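Local coordinates for protein 3,4-dihydroxy-2-butanone 4-phosphate synthase (PDB 6MNZ) that probably converts D-ribulose 5-phosphate to formate and 3,4-dihydroxy-2-butanone 4-phosphate for riboflavin biosynthesis, using magnesium or manganese, at residues Q204-L209 with Y226-N231. Sequence-based numbering, arbitrary orientation.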
ATOM      1  N   GLN A 204       1.333  15.022  24.277  1.00 33.73           N
ATOM      2  CA  GLN A 204       0.908  13.632  24.428  1.00 36.68           C
ATOM      3  C   GLN A 204       0.358  13.156  23.091  1.00 45.05           C
ATOM      4  O   GLN A 204      -0.769  13.473  22.705  1.00 48.52           O
ATOM      5  CB  GLN A 204      -0.125  13.494  25.539  1.00 50.20           C
ATOM      6  CG  GLN A 204      -0.337  12.060  25.990  1.00 58.19           C
ATOM      7  CD  GLN A 204      -1.642  11.866  26.736  1.00 73.32           C
ATOM      8  OE1 GLN A 204      -2.694  12.322  26.288  1.00 74.71           O
ATOM      9  NE2 GLN A 204      -1.608  11.035  27.769  1.00 76.25           N
ATOM     10  N   THR A 205       1.225  12.515  22.312  1.00 41.32           N
ATOM     11  CA  THR A 205       0.888  12.119  20.953  1.00 36.87           C
ATOM     12  C   THR A 205       0.331  10.704  20.866  1.00 38.48           C
ATOM     13  O   THR A 205      -0.381  10.397  19.905  1.00 42.44           O
ATOM     14  CB  THR A 205       2.121  12.241  20.053  1.00 36.01           C
ATOM     15  OG1 THR A 205       2.845  13.430  20.393  1.00 41.66           O
ATOM     16  CG2 THR A 205       1.712  12.308  18.592  1.00 49.02           C
ATOM     17  N   VAL A 206       0.558   9.868  21.876  1.00 46.84           N
ATOM     18  CA  VAL A 206       0.204   8.455  21.822  1.00 51.01           C
ATOM     19  C   VAL A 206      -0.830   8.174  22.903  1.00 46.23           C
ATOM     20  O   VAL A 206      -0.797   8.785  23.977  1.00 47.20           O
ATOM     21  CB  VAL A 206       1.443   7.553  22.005  1.00 49.31           C
ATOM     22  CG1 VAL A 206       1.030   6.090  22.083  1.00 42.68           C
ATOM     23  CG2 VAL A 206       2.442   7.778  20.872  1.00 42.81           C
ATOM     24  N   GLU A 207      -1.818   7.344  22.569  1.00 36.27           N
ATOM     25  CA  GLU A 207      -2.830   6.901  23.517  1.00 47.49           C
ATOM     26  C   GLU A 207      -3.027   5.395  23.398  1.00 46.70           C
ATOM     27  O   GLU A 207      -3.160   4.865  22.291  1.00 38.19           O
ATOM     28  CB  GLU A 207      -4.161   7.624  23.289  1.00 56.81           C
ATOM     29  CG  GLU A 207      -5.289   7.142  24.185  1.00 69.12           C
ATOM     30  CD  GLU A 207      -6.642   7.661  23.741  1.00 72.36           C
ATOM     31  OE1 GLU A 207      -6.675   8.492  22.808  1.00 67.12           O
ATOM     32  OE2 GLU A 207      -7.659   7.049  24.129  1.00 59.22           O
ATOM     33  N   ARG A 208      -3.199   4.746  24.547  1.00 54.84           N
ATOM     34  CA  ARG A 208      -3.474   3.318  24.613  1.00 54.99           C
ATOM     35  C   ARG A 208      -4.933   3.019  24.273  1.00 53.84           C
ATOM     36  O   ARG A 208      -5.836   3.825  24.518  1.00 55.65           O
ATOM     37  CB  ARG A 208      -3.145   2.769  26.002  1.00 49.56           C
ATOM     38  CG  ARG A 208      -3.892   3.444  27.139  1.00 57.80           C
ATOM     39  CD  ARG A 208      -3.133   3.296  28.447  1.00 74.01           C
ATOM     40  NE  ARG A 208      -3.029   1.898  28.852  1.00 71.29           N
ATOM     41  CZ  ARG A 208      -2.363   1.472  29.920  1.00 54.50           C
ATOM     42  NH1 ARG A 208      -1.716   2.338  30.691  1.00 43.89           N
ATOM     43  NH2 ARG A 208      -2.542   0.229  30.346  1.00 54.66           N
ATOM     44  N   LEU A 209      -5.167   1.781  23.837  1.00 47.98           N
ATOM     45  CA  LEU A 209      -6.485   1.338  23.402  1.00 52.86           C
ATOM     46  C   LEU A 209      -7.096   0.328  24.366  1.00 53.34           C
ATOM     47  O   LEU A 209      -8.209   0.535  24.857  1.00 68.65           O
ATOM     48  CB  LEU A 209      -6.392   0.731  21.994  1.00 62.09           C
ATOM     49  CG  LEU A 209      -5.984   1.647  20.840  1.00 45.73           C
ATOM     50  CD1 LEU A 209      -6.381   1.009  19.515  1.00 43.79           C
ATOM     51  CD2 LEU A 209      -6.608   3.025  20.969  1.00 46.31           C
ATOM     52  N   TYR A 226      -1.562   0.677  21.422  1.00 44.58           N
ATOM     53  CA  TYR A 226      -1.501   2.131  21.401  1.00 35.36           C
ATOM     54  C   TYR A 226      -1.828   2.658  20.010  1.00 40.56           C
ATOM     55  O   TYR A 226      -1.640   1.966  19.005  1.00 36.99           O
ATOM     56  CB  TYR A 226      -0.117   2.629  21.824  1.00 39.23           C
ATOM     57  CG  TYR A 226       0.200   2.373  23.276  1.00 51.88           C
ATOM     58  CD1 TYR A 226       0.754   1.168  23.685  1.00 44.83           C
ATOM     59  CD2 TYR A 226      -0.063   3.332  24.242  1.00 51.88           C
ATOM     60  CE1 TYR A 226       1.161   0.982  24.991  1.00 35.04           C
ATOM     61  CE2 TYR A 226       0.364   3.165  25.542  1.00 50.35           C
ATOM     62  CZ  TYR A 226       0.873   1.946  25.933  1.00 44.06           C
ATOM     63  OH  TYR A 226       1.117   1.702  27.264  1.00 53.06           O
ATOM     64  N   ARG A 227      -2.314   3.898  19.961  1.00 40.02           N
ATOM     65  CA  ARG A 227      -2.473   4.631  18.712  1.00 37.85           C
ATOM     66  C   ARG A 227      -1.921   6.040  18.867  1.00 42.49           C
ATOM     67  O   ARG A 227      -2.183   6.710  19.871  1.00 43.76           O
ATOM     68  CB  ARG A 227      -3.947   4.691  18.293  1.00 44.95           C
ATOM     69  CG  ARG A 227      -4.331   3.679  17.227  1.00 51.75           C
ATOM     70  CD  ARG A 227      -5.546   4.139  16.436  1.00 69.59           C
ATOM     71  NE  ARG A 227      -6.766   4.133  17.240  1.00 69.22           N
ATOM     72  CZ  ARG A 227      -7.644   3.134  17.269  1.00 60.30           C
ATOM     73  NH1 ARG A 227      -7.393   1.995  16.634  1.00 53.50           N
ATOM     74  NH2 ARG A 227      -8.736   3.240  18.013  1.00 44.52           N
ATOM     75  N   GLU A 228      -1.258   6.524  17.820  1.00 48.21           N
ATOM     76  CA  GLU A 228      -0.704   7.870  17.787  1.00 39.80           C
ATOM     77  C   GLU A 228      -1.559   8.786  16.919  1.00 40.56           C
ATOM     78  O   GLU A 228      -2.303   8.329  16.048  1.00 49.68           O
ATOM     79  CB  GLU A 228       0.733   7.870  17.263  1.00 42.13           C
ATOM     80  CG  GLU A 228       1.435   9.204  17.464  1.00 39.74           C
ATOM     81  CD  GLU A 228       2.836   9.227  16.898  1.00 39.14           C
ATOM     82  OE1 GLU A 228       3.019   8.693  15.784  1.00 44.50           O
ATOM     83  OE2 GLU A 228       3.636  10.058  17.377  1.00 40.25           O
ATOM     84  N   ILE A 229      -1.524  10.082  17.247  1.00 48.91           N
ATOM     85  CA  ILE A 229      -2.229  11.081  16.454  1.00 36.90           C
ATOM     86  C   ILE A 229      -1.904  10.882  14.985  1.00 39.23           C
ATOM     87  O   ILE A 229      -0.733  10.814  14.597  1.00 43.60           O
ATOM     88  CB  ILE A 229      -1.835  12.499  16.909  1.00 29.52           C
ATOM     89  CG1 ILE A 229      -2.156  12.711  18.389  1.00 32.51           C
ATOM     90  CG2 ILE A 229      -2.526  13.545  16.048  1.00 45.39           C
ATOM     91  CD1 ILE A 229      -3.612  12.513  18.752  1.00 33.89           C
ATOM     92  N   GLY A 230      -2.937  10.935  14.149  1.00 33.45           N
ATOM     93  CA  GLY A 230      -2.785  10.807  12.723  1.00 47.82           C
ATOM     94  C   GLY A 230      -2.845   9.387  12.204  1.00 44.09           C
ATOM     95  O   GLY A 230      -3.223   9.186  11.045  1.00 55.91           O
ATOM     96  N   ASN A 231      -2.614   8.394  13.066  1.00 45.55           N
ATOM     97  CA  ASN A 231      -3.051   7.021  12.843  1.00 51.30           C
ATOM     98  C   ASN A 231      -2.672   6.550  11.445  1.00 62.77           C
ATOM     99  O   ASN A 231      -3.551   6.292  10.614  1.00 76.71           O
ATOM    100  CB  ASN A 231      -4.563   6.913  13.054  1.00 56.82           C
ATOM    101  CG  ASN A 231      -5.092   5.524  12.774  1.00 73.90           C
ATOM    102  OD1 ASN A 231      -5.102   4.668  13.657  1.00 91.89           O
ATOM    103  ND2 ASN A 231      -5.357   5.242  11.503  1.00 74.09           N
TER
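Leu209 lays its CD1 methyl over one face of the Arg227 guanidinium, off centre toward the rim, with CD2 beside NH2 and the two side chains crossing at about a right angle. The Tyr226 ring meets Val206 and Arg208 obliquely: CD2 and CE2 pass close to CA and CB of Arg208, CE2 lying 3.6 Å from that CB. At the end of the Tyr226 ring, OH lies above one face of the Arg208 guanidinium, 4.2 Å from its plane and toward the rim. Asp336 OD2 accepts a hydrogen bond from Tyr226 OH and forms a salt bridge with Arg208 NH1. Val206 CG1, anti to the backbone N (chi1 174°), rests against Tyr226 CB (3.7 Å), while CG2 leans on Glu228 CG. Thr205 and Glu228 lie side by side, pointing the same way, with Thr205 CG2 against Glu228 CG.

The backbones form an antiparallel pairing, with Glu207 and Arg227 as the hydrogen-bonded pair: Glu207 N to Arg227 O is 2.8 Å and Arg227 N to Glu207 O is 2.7 Å. Ile229, second residue of a type II turn from Glu228 to Asn231, donates its N-H to Thr205 O (2.9 Å), a third hydrogen bond.

The contact pairs the first residues of strand 206-215, outermost in its sheet within this chain, with the last of its hairpin partner 220-228; strand 235-239 flanks Tyr226, and helix 320-336 packs against Tyr226 and Glu228.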